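Local coordinates for protein AvrA (Salmonella typhimurium, PDB 6BE0) that probably transfers acetyl groups from acetyl-CoA to serine and threonine residues of proteins, and binds inositol hexakisphosphate together with coenzyme A, at residues 187-192 against 239-244; 269-274 against 285-290; 157-162 against 170-175. All blocks are in the same frame, centred on the assembly; numbering follows the deposited sequence.

Interaction 1 (187-192 against 239-244); sequences GIFSLA and HTQGAQ. With COA (coenzyme A), chain C; IHP (inositol hexakisphosphate), chain B.
The amide oxygen OE1 of Q241 is gripped twice, by the backbone N-H groups of R181 and S182, and this pins the amide beside the ring of F189 from helix 186-199. The Q241 chain runs extended beyond CG (chi2 169°), which carries its CD to 3.8 Å from F189 CZ. The amide meets the rim of the ring, the two planes standing 71° apart, with NE2 lying in the ring plane. At the same rim the backbone oxygen of H239 sits 3.3 Å from F189 CZ, while H239 CB touches CE1 of the phenyl ring at 3.7 Å. The F189 and H239 side chains pass alongside one another, pointing opposite ways, and the outer end of the F189 ring touches both H239 and Q241. H239 NE2 donates to O23 of inositol hexakisphosphate at 2.8 Å, with O23 in the ring plane and an N-H...O angle of 159°; ND1 bonds to S287 OG, so both ring nitrogens have partners. A192 CB approaches the imidazole obliquely, 4.3 Å from H239 CD2. Beyond Q241, whose CB packs against the coenzyme A adenine, G242 takes the N-cap position of helix 243-252. Q244 N binds O9A of the coenzyme A 3'-phosphate at 2.7 Å, and A243 N adds a weak bond to its O7A. A phosphate held by the first N-H groups of a helix is a classic anion-binding helix N-terminus, and here the short run 239-244 joins it to the inositol hexakisphosphate pocket.

Interaction 2 (269-274 against 285-290); sequences YERFDN and SISAHK. With IHP (inositol hexakisphosphate), chain B.
R271 reaches from helix 268-273 toward S287 with its chain extended from CG to NE (chi2 164°, chi3 170°), which sets its flat guanidinium between the start of helix 287-300 and inositol hexakisphosphate. The phosphate oxygen O24 lies over the centre of one guanidinium face, 3.1 Å from R271 CZ. At the edge of the group, in its plane, a water accepts from R271 NH2 at 3.2 Å and donates to the backbone oxygen of S287 at 2.7 Å, bridging the two helices. S287 OG lies 2.6 Å from R271 NH2, on the opposite side of the guanidinium plane from O24 and at a poor angle for a hydrogen bond; its polar partner is ND1 of H239, a residue that itself binds the same ligand. Two residues earlier, S285 OG accepts from S287 N at 3.2 Å with an N-H...O angle of 159°, an ST turn leading into helix 287-300. S285, which also touches coenzyme A, meets F272 through its CB, 4.2 Å from CE1 and oblique to the ring; the F272 side chain continues onto A243 and L246 of helix 243-252. At the edge of the contact K290 NZ is bonded to N275 OD1 and lies 3.7 Å from N274 O. The R271 charge is probably balanced in large part by the phosphate over its face, while between the segments themselves there is a bridging water, the close R271-S287 approach and a light touch of F272 on S285.

Interaction 3 (157-162 against 170-175); sequences RTKAAL and CYFAMV
Helix 151-164 is the connection of a beta-alpha-beta crossover between the neighbouring parallel strands 136-143 and 170-176, and this contact packs it onto the second strand. The short segments run nearly antiparallel, at 160°, with their axes 8.8 Å apart. F172 buries the largest share. Its CG is anti to the backbone N (chi1 170°), and the ring extends toward the helix, where K159 CB meets CD1 at 3.7 Å and T158 CG2 meets CZ, also at 3.7 Å. The threonine side chain lies roughly perpendicular to the phenylalanine's; its methyl does the touching while OG1 bonds to L154 O, a turn earlier in the same helix. The K159 chain then leads away from the strand: the root at CB touches the ring, as does the K159 backbone. L162 works through one branch: CD2 packs 3.7 Å from C170 SG and 4.0 Å from F172 CB. All three helix residues come at the F172 ring obliquely. V98 and I101 of helix 94-106 close on L162, and F172 also leans on L141 of the first strand. The side-chain contacts are between carbon and sulfur, consistent with a contact held mainly by shape and the hydrophobic effect, the threonine hydroxyl being satisfied by its own helix.

Interactions 1 and 2 are neighbours, their centres 9 Å apart, and both border inositol hexakisphosphate; a probable hydrogen bond between H239 and S287 ties them directly, and T240 O packs on F272 CE1. Both are buried, and each also reaches coenzyme A, so the two ligand sites are joined through the same small group of helices and loops. Interaction 3 lies about 32 Å from interaction 2 between centres, on the opposite side of the chain's centre, at an edge strand of the five-stranded sheet, and is partly buried. Interaction 1 packs an aromatic edge and takes its polar bonds from ligands and neighbours, interaction 2 centres on an arginine and a water, and interaction 3 is apolar and far from either site.

Interaction 1 (187-192 against 239-244)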
loop_
_atom_site.group_PDB
_atom_site.type_symbol
_atom_site.label_atom_id
_atom_site.label_comp_id
_atom_site.label_asym_id
_atom_site.label_seq_id
_atom_site.Cartn_x
_atom_site.Cartn_y
_atom_site.Cartn_z
ATOM N N GLY A 187 -3.101 -0.164 -6.907
ATOM C CA GLY A 187 -3.119 -1.579 -6.582
ATOM C C GLY A 187 -1.751 -2.146 -6.242
ATOM O O GLY A 187 -1.606 -2.892 -5.278
ATOM N N ILE A 188 -0.743 -1.790 -7.031
ATOM C CA ILE A 188 0.605 -2.314 -6.832
ATOM C C ILE A 188 1.197 -1.814 -5.518
ATOM O O ILE A 188 1.780 -2.588 -4.760
ATOM C CB ILE A 188 1.552 -1.925 -7.990
ATOM C CG1 ILE A 188 0.934 -2.291 -9.343
ATOM C CG2 ILE A 188 2.914 -2.602 -7.825
ATOM C CD1 ILE A 188 0.595 -3.764 -9.499
ATOM N N PHE A 189 1.046 -0.518 -5.257
ATOM C CA PHE A 189 1.535 0.072 -4.017
ATOM C C PHE A 189 0.890 -0.593 -2.805
ATOM O O PHE A 189 1.572 -0.939 -1.844
ATOM C CB PHE A 189 1.266 1.579 -3.989
ATOM C CG PHE A 189 2.365 2.404 -4.595
ATOM C CD1 PHE A 189 3.429 2.835 -3.821
ATOM C CD2 PHE A 189 2.335 2.753 -5.936
ATOM C CE1 PHE A 189 4.442 3.596 -4.373
ATOM C CE2 PHE A 189 3.346 3.511 -6.493
ATOM C CZ PHE A 189 4.401 3.934 -5.709
ATOM N N SER A 190 -0.424 -0.782 -2.859
ATOM C CA SER A 190 -1.153 -1.345 -1.729
ATOM C C SER A 190 -0.784 -2.810 -1.504
ATOM O O SER A 190 -0.675 -3.267 -0.363
ATOM C CB SER A 190 -2.661 -1.208 -1.949
ATOM O OG SER A 190 -3.058 0.154 -1.951
ATOM N N LEU A 191 -0.590 -3.543 -2.596
ATOM C CA LEU A 191 -0.211 -4.947 -2.512
ATOM C C LEU A 191 1.177 -5.095 -1.903
ATOM O O LEU A 191 1.408 -5.962 -1.063
ATOM C CB LEU A 191 -0.251 -5.598 -3.895
ATOM C CG LEU A 191 0.144 -7.075 -3.970
ATOM C CD1 LEU A 191 -0.733 -7.935 -3.069
ATOM C CD2 LEU A 191 0.069 -7.558 -5.409
ATOM N N ALA A 192 2.100 -4.243 -2.335
ATOM C CA ALA A 192 3.466 -4.271 -1.826
ATOM C C ALA A 192 3.500 -3.898 -0.349
ATOM O O ALA A 192 4.128 -4.584 0.459
ATOM C CB ALA A 192 4.350 -3.331 -2.632
ATOM N N HIS A 239 9.458 2.146 -3.341
ATOM C CA HIS A 239 8.831 2.492 -4.616
ATOM C C HIS A 239 8.451 3.966 -4.701
ATOM O O HIS A 239 7.692 4.357 -5.588
ATOM C CB HIS A 239 7.583 1.635 -4.844
ATOM C CG HIS A 239 7.861 0.166 -4.906
ATOM N ND1 HIS A 239 8.534 -0.421 -5.955
ATOM C CD2 HIS A 239 7.553 -0.837 -4.048
ATOM C CE1 HIS A 239 8.633 -1.719 -5.743
ATOM N NE2 HIS A 239 8.046 -1.999 -4.593
ATOM N N THR A 240 8.972 4.779 -3.784
ATOM C CA THR A 240 8.673 6.210 -3.772
ATOM C C THR A 240 8.952 6.835 -5.132
ATOM O O THR A 240 10.041 6.684 -5.686
ATOM C CB THR A 240 9.492 6.960 -2.706
ATOM O OG1 THR A 240 9.281 6.358 -1.425
ATOM C CG2 THR A 240 9.081 8.428 -2.642
ATOM N N GLN A 241 7.953 7.534 -5.659
ATOM C CA GLN A 241 8.046 8.153 -6.972
ATOM C C GLN A 241 8.342 9.643 -6.841
ATOM O O GLN A 241 7.486 10.483 -7.103
ATOM C CB GLN A 241 6.750 7.922 -7.753
ATOM C CG GLN A 241 6.539 6.464 -8.137
ATOM C CD GLN A 241 5.151 6.179 -8.672
ATOM O OE1 GLN A 241 4.175 6.816 -8.276
ATOM N NE2 GLN A 241 5.054 5.213 -9.577
ATOM N N GLY A 242 9.565 9.961 -6.432
ATOM C CA GLY A 242 9.972 11.340 -6.242
ATOM C C GLY A 242 11.228 11.449 -5.398
ATOM O O GLY A 242 11.242 11.042 -4.236
ATOM N N ALA A 243 12.285 11.998 -5.987
ATOM C CA ALA A 243 13.553 12.166 -5.288
ATOM C C ALA A 243 13.399 13.114 -4.102
ATOM O O ALA A 243 13.970 12.886 -3.034
ATOM C CB ALA A 243 14.618 12.681 -6.243
ATOM N N GLN A 244 12.625 14.176 -4.297
ATOM C CA GLN A 244 12.363 15.139 -3.234
ATOM C C GLN A 244 11.648 14.464 -2.071
ATOM O O GLN A 244 11.949 14.729 -0.909
ATOM C CB GLN A 244 11.529 16.310 -3.759
ATOM C CG GLN A 244 11.205 17.370 -2.712
ATOM C CD GLN A 244 12.448 18.034 -2.146
ATOM O OE1 GLN A 244 13.409 18.299 -2.870
ATOM N NE2 GLN A 244 12.436 18.300 -0.845
HETATM N N1A COA C . 5.644 8.950 -12.412
HETATM C C2A COA C . 6.723 9.123 -11.590
HETATM N N3A COA C . 6.872 10.286 -10.889
HETATM C C4A COA C . 5.945 11.289 -11.002
HETATM C C5A COA C . 4.875 11.123 -11.810
HETATM C C6A COA C . 4.733 9.936 -12.519
HETATM N N6A COA C . 3.935 9.193 -13.441
HETATM N N7A COA C . 4.113 12.251 -11.744
HETATM C C8A COA C . 4.719 13.114 -10.888
HETATM N N9A COA C . 5.848 12.529 -10.429
HETATM C C1B COA C . 6.800 13.057 -9.509
HETATM C C2B COA C . 7.911 13.399 -10.124
HETATM O O2B COA C . 8.898 12.338 -10.009
HETATM C C3B COA C . 8.422 14.739 -9.368
HETATM O O3B COA C . 9.038 14.413 -8.122
HETATM P P3B COA C . 10.596 14.764 -7.899
HETATM O O7A COA C . 11.450 13.842 -8.740
HETATM O O8A COA C . 10.857 16.196 -8.296
HETATM O O9A COA C . 10.952 14.582 -6.439
HETATM C C4B COA C . 7.293 15.456 -9.155
HETATM O O4B COA C . 6.231 14.402 -8.873
HETATM C C5B COA C . 6.934 16.263 -10.395
HETATM O O5B COA C . 5.634 16.823 -10.248
HETATM P P1A COA C . 5.479 18.406 -10.062
HETATM O O1A COA C . 6.729 18.983 -9.415
HETATM O O2A COA C . 5.257 19.048 -11.421
HETATM O O3A COA C . 4.226 18.702 -9.138
HETATM C C1 IHP B . 11.473 -9.005 -1.446
HETATM C C2 IHP B . 10.404 -8.096 -2.041
HETATM C C3 IHP B . 11.018 -7.066 -2.974
HETATM C C4 IHP B . 11.865 -7.737 -4.035
HETATM C C5 IHP B . 13.015 -8.454 -3.353
HETATM C C6 IHP B . 12.486 -9.556 -2.447
HETATM O O11 IHP B . 10.823 -10.068 -0.771
HETATM P P1 IHP B . 10.734 -10.003 0.821
HETATM O O21 IHP B . 9.379 -10.504 1.268
HETATM O O31 IHP B . 10.908 -8.582 1.312
HETATM O O41 IHP B . 11.810 -10.877 1.410
HETATM O O12 IHP B . 9.410 -8.884 -2.734
HETATM P P2 IHP B . 7.911 -8.894 -2.221
HETATM O O22 IHP B . 7.852 -9.226 -0.750
HETATM O O32 IHP B . 7.268 -7.543 -2.428
HETATM O O42 IHP B . 7.128 -9.937 -2.987
HETATM O O13 IHP B . 9.987 -6.277 -3.571
HETATM P P3 IHP B . 9.841 -4.746 -3.155
HETATM O O23 IHP B . 8.380 -4.381 -3.065
HETATM O O33 IHP B . 10.495 -4.479 -1.820
HETATM O O43 IHP B . 10.490 -3.878 -4.202
HETATM O O14 IHP B . 12.307 -6.781 -5.018
HETATM P P4 IHP B . 13.411 -5.638 -4.746
HETATM O O24 IHP B . 12.926 -4.329 -5.327
HETATM O O34 IHP B . 13.676 -5.445 -3.270
HETATM O O44 IHP B . 14.695 -5.998 -5.441
HETATM O O15 IHP B . 13.936 -9.000 -4.300
HETATM P P5 IHP B . 15.467 -9.097 -3.905
HETATM O O25 IHP B . 15.628 -8.948 -2.407
HETATM O O35 IHP B . 16.002 -10.439 -4.337
HETATM O O45 IHP B . 16.261 -8.010 -4.587
HETATM O O16 IHP B . 11.914 -10.606 -3.225
HETATM P P6 IHP B . 12.347 -12.083 -2.947
HETATM O O26 IHP B . 11.853 -12.973 -4.057
HETATM O O36 IHP B . 13.848 -12.174 -2.867
HETATM O O46 IHP B . 11.751 -12.565 -1.646
#

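Interaction 2 (269-274 against 285-290)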
loop_
_atom_site.group_PDB
_atom_site.type_symbol
_atom_site.label_atom_id
_atom_site.label_comp_id
_atom_site.label_asym_id
_atom_site.label_seq_id
_atom_site.Cartn_x
_atom_site.Cartn_y
_atom_site.Cartn_z
ATOM N N TYR A 269 18.570 5.007 -1.820
ATOM C CA TYR A 269 18.890 5.926 -2.907
ATOM C C TYR A 269 19.418 5.191 -4.133
ATOM O O TYR A 269 19.026 5.492 -5.260
ATOM C CB TYR A 269 19.926 6.957 -2.450
ATOM C CG TYR A 269 19.374 8.152 -1.698
ATOM C CD1 TYR A 269 18.081 8.613 -1.919
ATOM C CD2 TYR A 269 20.159 8.830 -0.777
ATOM C CE1 TYR A 269 17.587 9.704 -1.239
ATOM C CE2 TYR A 269 19.672 9.922 -0.092
ATOM C CZ TYR A 269 18.387 10.355 -0.328
ATOM O OH TYR A 269 17.899 11.444 0.349
ATOM N N GLU A 270 20.316 4.236 -3.912
ATOM C CA GLU A 270 20.901 3.478 -5.010
ATOM C C GLU A 270 19.824 2.716 -5.772
ATOM O O GLU A 270 19.885 2.598 -6.996
ATOM C CB GLU A 270 21.968 2.511 -4.491
ATOM C CG GLU A 270 23.285 3.181 -4.125
ATOM C CD GLU A 270 24.357 2.186 -3.723
ATOM O OE1 GLU A 270 24.003 1.056 -3.326
ATOM O OE2 GLU A 270 25.554 2.534 -3.809
ATOM N N ARG A 271 18.833 2.207 -5.047
ATOM C CA ARG A 271 17.736 1.483 -5.675
ATOM C C ARG A 271 16.829 2.424 -6.464
ATOM O O ARG A 271 16.360 2.076 -7.548
ATOM C CB ARG A 271 16.907 0.728 -4.635
ATOM C CG ARG A 271 15.537 0.353 -5.163
ATOM C CD ARG A 271 14.830 -0.708 -4.347
ATOM N NE ARG A 271 13.444 -0.829 -4.789
ATOM C CZ ARG A 271 13.071 -1.337 -5.959
ATOM N NH1 ARG A 271 13.976 -1.792 -6.816
ATOM N NH2 ARG A 271 11.788 -1.392 -6.276
ATOM N N PHE A 272 16.570 3.605 -5.908
ATOM C CA PHE A 272 15.718 4.589 -6.567
ATOM C C PHE A 272 16.252 4.927 -7.952
ATOM O O PHE A 272 15.489 5.045 -8.910
ATOM C CB PHE A 272 15.611 5.865 -5.727
ATOM C CG PHE A 272 14.929 7.001 -6.439
ATOM C CD1 PHE A 272 13.548 7.059 -6.518
ATOM C CD2 PHE A 272 15.670 8.012 -7.030
ATOM C CE1 PHE A 272 12.919 8.104 -7.173
ATOM C CE2 PHE A 272 15.047 9.058 -7.685
ATOM C CZ PHE A 272 13.671 9.102 -7.756
ATOM N N ASP A 273 17.570 5.076 -8.050
ATOM C CA ASP A 273 18.214 5.401 -9.315
ATOM C C ASP A 273 18.215 4.211 -10.273
ATOM O O ASP A 273 18.078 4.385 -11.484
ATOM C CB ASP A 273 19.649 5.876 -9.074
ATOM C CG ASP A 273 19.714 7.264 -8.456
ATOM O OD1 ASP A 273 18.687 7.977 -8.461
ATOM O OD2 ASP A 273 20.801 7.649 -7.975
ATOM N N ASN A 274 18.368 3.005 -9.734
ATOM C CA ASN A 274 18.424 1.802 -10.562
ATOM C C ASN A 274 17.061 1.390 -11.116
ATOM O O ASN A 274 16.952 0.395 -11.834
ATOM C CB ASN A 274 19.019 0.639 -9.765
ATOM C CG ASN A 274 20.504 0.808 -9.504
ATOM O OD1 ASN A 274 21.181 1.597 -10.163
ATOM N ND2 ASN A 274 21.022 0.051 -8.543
ATOM N N SER A 285 10.393 7.533 -11.906
ATOM C CA SER A 285 10.567 6.177 -11.397
ATOM C C SER A 285 9.547 5.229 -12.013
ATOM O O SER A 285 8.345 5.498 -11.989
ATOM C CB SER A 285 10.441 6.154 -9.873
ATOM O OG SER A 285 10.459 4.822 -9.386
ATOM N N ILE A 286 10.038 4.125 -12.567
ATOM C CA ILE A 286 9.179 3.061 -13.076
ATOM C C ILE A 286 9.254 1.849 -12.155
ATOM O O ILE A 286 9.046 0.717 -12.588
ATOM C CB ILE A 286 9.571 2.645 -14.510
ATOM C CG1 ILE A 286 11.014 2.124 -14.552
ATOM C CG2 ILE A 286 9.401 3.820 -15.463
ATOM C CD1 ILE A 286 11.367 1.416 -15.841
ATOM N N SER A 287 9.560 2.092 -10.883
ATOM C CA SER A 287 9.742 1.009 -9.922
ATOM C C SER A 287 8.448 0.222 -9.740
ATOM O O SER A 287 8.435 -1.005 -9.843
ATOM C CB SER A 287 10.217 1.558 -8.575
ATOM O OG SER A 287 10.672 0.511 -7.735
ATOM N N ALA A 288 7.359 0.937 -9.472
ATOM C CA ALA A 288 6.057 0.309 -9.285
ATOM C C ALA A 288 5.609 -0.419 -10.548
ATOM O O ALA A 288 5.029 -1.501 -10.473
ATOM C CB ALA A 288 5.021 1.348 -8.881
ATOM N N HIS A 289 5.881 0.172 -11.707
ATOM C CA HIS A 289 5.519 -0.449 -12.976
ATOM C C HIS A 289 6.302 -1.741 -13.189
ATOM O O HIS A 289 5.778 -2.710 -13.738
ATOM C CB HIS A 289 5.760 0.515 -14.139
ATOM C CG HIS A 289 4.757 1.623 -14.219
ATOM N ND1 HIS A 289 4.796 2.725 -13.391
ATOM C CD2 HIS A 289 3.683 1.796 -15.025
ATOM C CE1 HIS A 289 3.791 3.530 -13.688
ATOM N NE2 HIS A 289 3.100 2.989 -14.674
ATOM N N LYS A 290 7.556 -1.752 -12.750
ATOM C CA LYS A 290 8.371 -2.958 -12.817
ATOM C C LYS A 290 7.874 -3.991 -11.811
ATOM O O LYS A 290 7.938 -5.193 -12.068
ATOM C CB LYS A 290 9.847 -2.636 -12.564
ATOM C CG LYS A 290 10.525 -1.912 -13.722
ATOM C CD LYS A 290 11.906 -1.385 -13.352
ATOM C CE LYS A 290 12.916 -2.508 -13.167
ATOM N NZ LYS A 290 14.273 -1.982 -12.838
HETATM C C1 IHP B . 11.473 -9.005 -1.446
HETATM C C2 IHP B . 10.404 -8.096 -2.041
HETATM C C3 IHP B . 11.018 -7.066 -2.974
HETATM C C4 IHP B . 11.865 -7.737 -4.035
HETATM C C5 IHP B . 13.015 -8.454 -3.353
HETATM C C6 IHP B . 12.486 -9.556 -2.447
HETATM O O11 IHP B . 10.823 -10.068 -0.771
HETATM P P1 IHP B . 10.734 -10.003 0.821
HETATM O O21 IHP B . 9.379 -10.504 1.268
HETATM O O31 IHP B . 10.908 -8.582 1.312
HETATM O O41 IHP B . 11.810 -10.877 1.410
HETATM O O12 IHP B . 9.410 -8.884 -2.734
HETATM P P2 IHP B . 7.911 -8.894 -2.221
HETATM O O22 IHP B . 7.852 -9.226 -0.750
HETATM O O32 IHP B . 7.268 -7.543 -2.428
HETATM O O42 IHP B . 7.128 -9.937 -2.987
HETATM O O13 IHP B . 9.987 -6.277 -3.571
HETATM P P3 IHP B . 9.841 -4.746 -3.155
HETATM O O23 IHP B . 8.380 -4.381 -3.065
HETATM O O33 IHP B . 10.495 -4.479 -1.820
HETATM O O43 IHP B . 10.490 -3.878 -4.202
HETATM O O14 IHP B . 12.307 -6.781 -5.018
HETATM P P4 IHP B . 13.411 -5.638 -4.746
HETATM O O24 IHP B . 12.926 -4.329 -5.327
HETATM O O34 IHP B . 13.676 -5.445 -3.270
HETATM O O44 IHP B . 14.695 -5.998 -5.441
HETATM O O15 IHP B . 13.936 -9.000 -4.300
HETATM P P5 IHP B . 15.467 -9.097 -3.905
HETATM O O25 IHP B . 15.628 -8.948 -2.407
HETATM O O35 IHP B . 16.002 -10.439 -4.337
HETATM O O45 IHP B . 16.261 -8.010 -4.587
HETATM O O16 IHP B . 11.914 -10.606 -3.225
HETATM P P6 IHP B . 12.347 -12.083 -2.947
HETATM O O26 IHP B . 11.853 -12.973 -4.057
HETATM O O36 IHP B . 13.848 -12.174 -2.867
HETATM O O46 IHP B . 11.751 -12.565 -1.646
HETATM O O HOH W 1 10.105 -2.743 -8.639
#

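Interaction 3 (157-162 against 170-175)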
loop_
_atom_site.group_PDB
_atom_site.type_symbol
_atom_site.label_atom_id
_atom_site.label_comp_id
_atom_site.label_asym_id
_atom_site.label_seq_id
_atom_site.Cartn_x
_atom_site.Cartn_y
_atom_site.Cartn_z
ATOM N N ARG A 157 -15.658 9.626 6.398
ATOM C CA ARG A 157 -16.605 8.712 5.773
ATOM C C ARG A 157 -16.298 7.276 6.174
ATOM O O ARG A 157 -17.197 6.505 6.514
ATOM C CB ARG A 157 -16.567 8.842 4.251
ATOM C CG ARG A 157 -17.649 8.040 3.541
ATOM C CD ARG A 157 -17.451 8.035 2.034
ATOM N NE ARG A 157 -17.410 9.384 1.477
ATOM C CZ ARG A 157 -17.138 9.660 0.206
ATOM N NH1 ARG A 157 -16.878 8.679 -0.651
ATOM N NH2 ARG A 157 -17.124 10.921 -0.211
ATOM N N THR A 158 -15.016 6.926 6.131
ATOM C CA THR A 158 -14.576 5.572 6.437
ATOM C C THR A 158 -14.674 5.297 7.933
ATOM O O THR A 158 -15.040 4.198 8.344
ATOM C CB THR A 158 -13.129 5.334 5.965
ATOM O OG1 THR A 158 -13.010 5.706 4.587
ATOM C CG2 THR A 158 -12.734 3.871 6.132
ATOM N N LYS A 159 -14.345 6.299 8.743
ATOM C CA LYS A 159 -14.451 6.178 10.193
ATOM C C LYS A 159 -15.887 5.878 10.605
ATOM O O LYS A 159 -16.133 5.002 11.433
ATOM C CB LYS A 159 -13.965 7.455 10.884
ATOM C CG LYS A 159 -14.156 7.442 12.396
ATOM C CD LYS A 159 -13.424 8.589 13.076
ATOM C CE LYS A 159 -13.589 8.522 14.588
ATOM N NZ LYS A 159 -12.658 9.438 15.306
ATOM N N ALA A 160 -16.830 6.608 10.018
ATOM C CA ALA A 160 -18.241 6.452 10.353
ATOM C C ALA A 160 -18.774 5.102 9.885
ATOM O O ALA A 160 -19.607 4.491 10.555
ATOM C CB ALA A 160 -19.055 7.579 9.741
ATOM N N ALA A 161 -18.294 4.645 8.733
ATOM C CA ALA A 161 -18.696 3.351 8.196
ATOM C C ALA A 161 -18.330 2.243 9.172
ATOM O O ALA A 161 -19.090 1.294 9.372
ATOM C CB ALA A 161 -18.042 3.105 6.846
ATOM N N LEU A 162 -17.158 2.380 9.784
ATOM C CA LEU A 162 -16.663 1.393 10.732
ATOM C C LEU A 162 -17.409 1.484 12.062
ATOM O O LEU A 162 -17.695 0.465 12.691
ATOM C CB LEU A 162 -15.161 1.581 10.950
ATOM C CG LEU A 162 -14.451 0.526 11.803
ATOM C CD1 LEU A 162 -14.579 -0.858 11.185
ATOM C CD2 LEU A 162 -12.989 0.897 11.986
ATOM N N CYS A 170 -12.678 0.141 19.378
ATOM C CA CYS A 170 -12.129 0.098 18.027
ATOM C C CYS A 170 -11.694 1.495 17.596
ATOM O O CYS A 170 -12.497 2.430 17.598
ATOM C CB CYS A 170 -13.166 -0.466 17.053
ATOM S SG CYS A 170 -12.578 -0.670 15.361
ATOM N N TYR A 171 -10.421 1.629 17.228
ATOM C CA TYR A 171 -9.845 2.925 16.885
ATOM C C TYR A 171 -9.351 2.950 15.442
ATOM O O TYR A 171 -8.647 2.040 15.000
ATOM C CB TYR A 171 -8.702 3.259 17.845
ATOM C CG TYR A 171 -9.132 3.292 19.292
ATOM C CD1 TYR A 171 -9.086 2.147 20.075
ATOM C CD2 TYR A 171 -9.593 4.463 19.874
ATOM C CE1 TYR A 171 -9.483 2.171 21.399
ATOM C CE2 TYR A 171 -9.993 4.496 21.196
ATOM C CZ TYR A 171 -9.936 3.348 21.953
ATOM O OH TYR A 171 -10.332 3.373 23.272
ATOM N N PHE A 172 -9.727 4.004 14.719
ATOM C CA PHE A 172 -9.417 4.125 13.300
ATOM C C PHE A 172 -8.545 5.342 13.001
ATOM O O PHE A 172 -8.679 6.393 13.629
ATOM C CB PHE A 172 -10.707 4.202 12.481
ATOM C CG PHE A 172 -10.487 4.556 11.036
ATOM C CD1 PHE A 172 -10.646 5.860 10.599
ATOM C CD2 PHE A 172 -10.114 3.588 10.118
ATOM C CE1 PHE A 172 -10.442 6.190 9.272
ATOM C CE2 PHE A 172 -9.908 3.912 8.792
ATOM C CZ PHE A 172 -10.073 5.215 8.368
ATOM N N ALA A 173 -7.652 5.183 12.028
ATOM C CA ALA A 173 -6.798 6.269 11.573
ATOM C C ALA A 173 -6.483 6.103 10.092
ATOM O O ALA A 173 -6.362 4.986 9.595
ATOM C CB ALA A 173 -5.515 6.317 12.387
ATOM N N MET A 174 -6.362 7.225 9.391
ATOM C CA MET A 174 -6.001 7.221 7.981
ATOM C C MET A 174 -4.647 7.898 7.821
ATOM O O MET A 174 -4.410 8.963 8.390
ATOM C CB MET A 174 -7.076 7.925 7.154
ATOM C CG MET A 174 -6.749 8.066 5.680
ATOM S SD MET A 174 -8.154 8.717 4.760
ATOM C CE MET A 174 -7.326 9.770 3.575
ATOM N N VAL A 175 -3.760 7.268 7.058
ATOM C CA VAL A 175 -2.389 7.746 6.913
ATOM C C VAL A 175 -2.072 8.113 5.467
ATOM O O VAL A 175 -2.215 7.297 4.555
ATOM C CB VAL A 175 -1.377 6.691 7.404
ATOM C CG1 VAL A 175 0.056 7.181 7.211
ATOM C CG2 VAL A 175 -1.629 6.363 8.866
#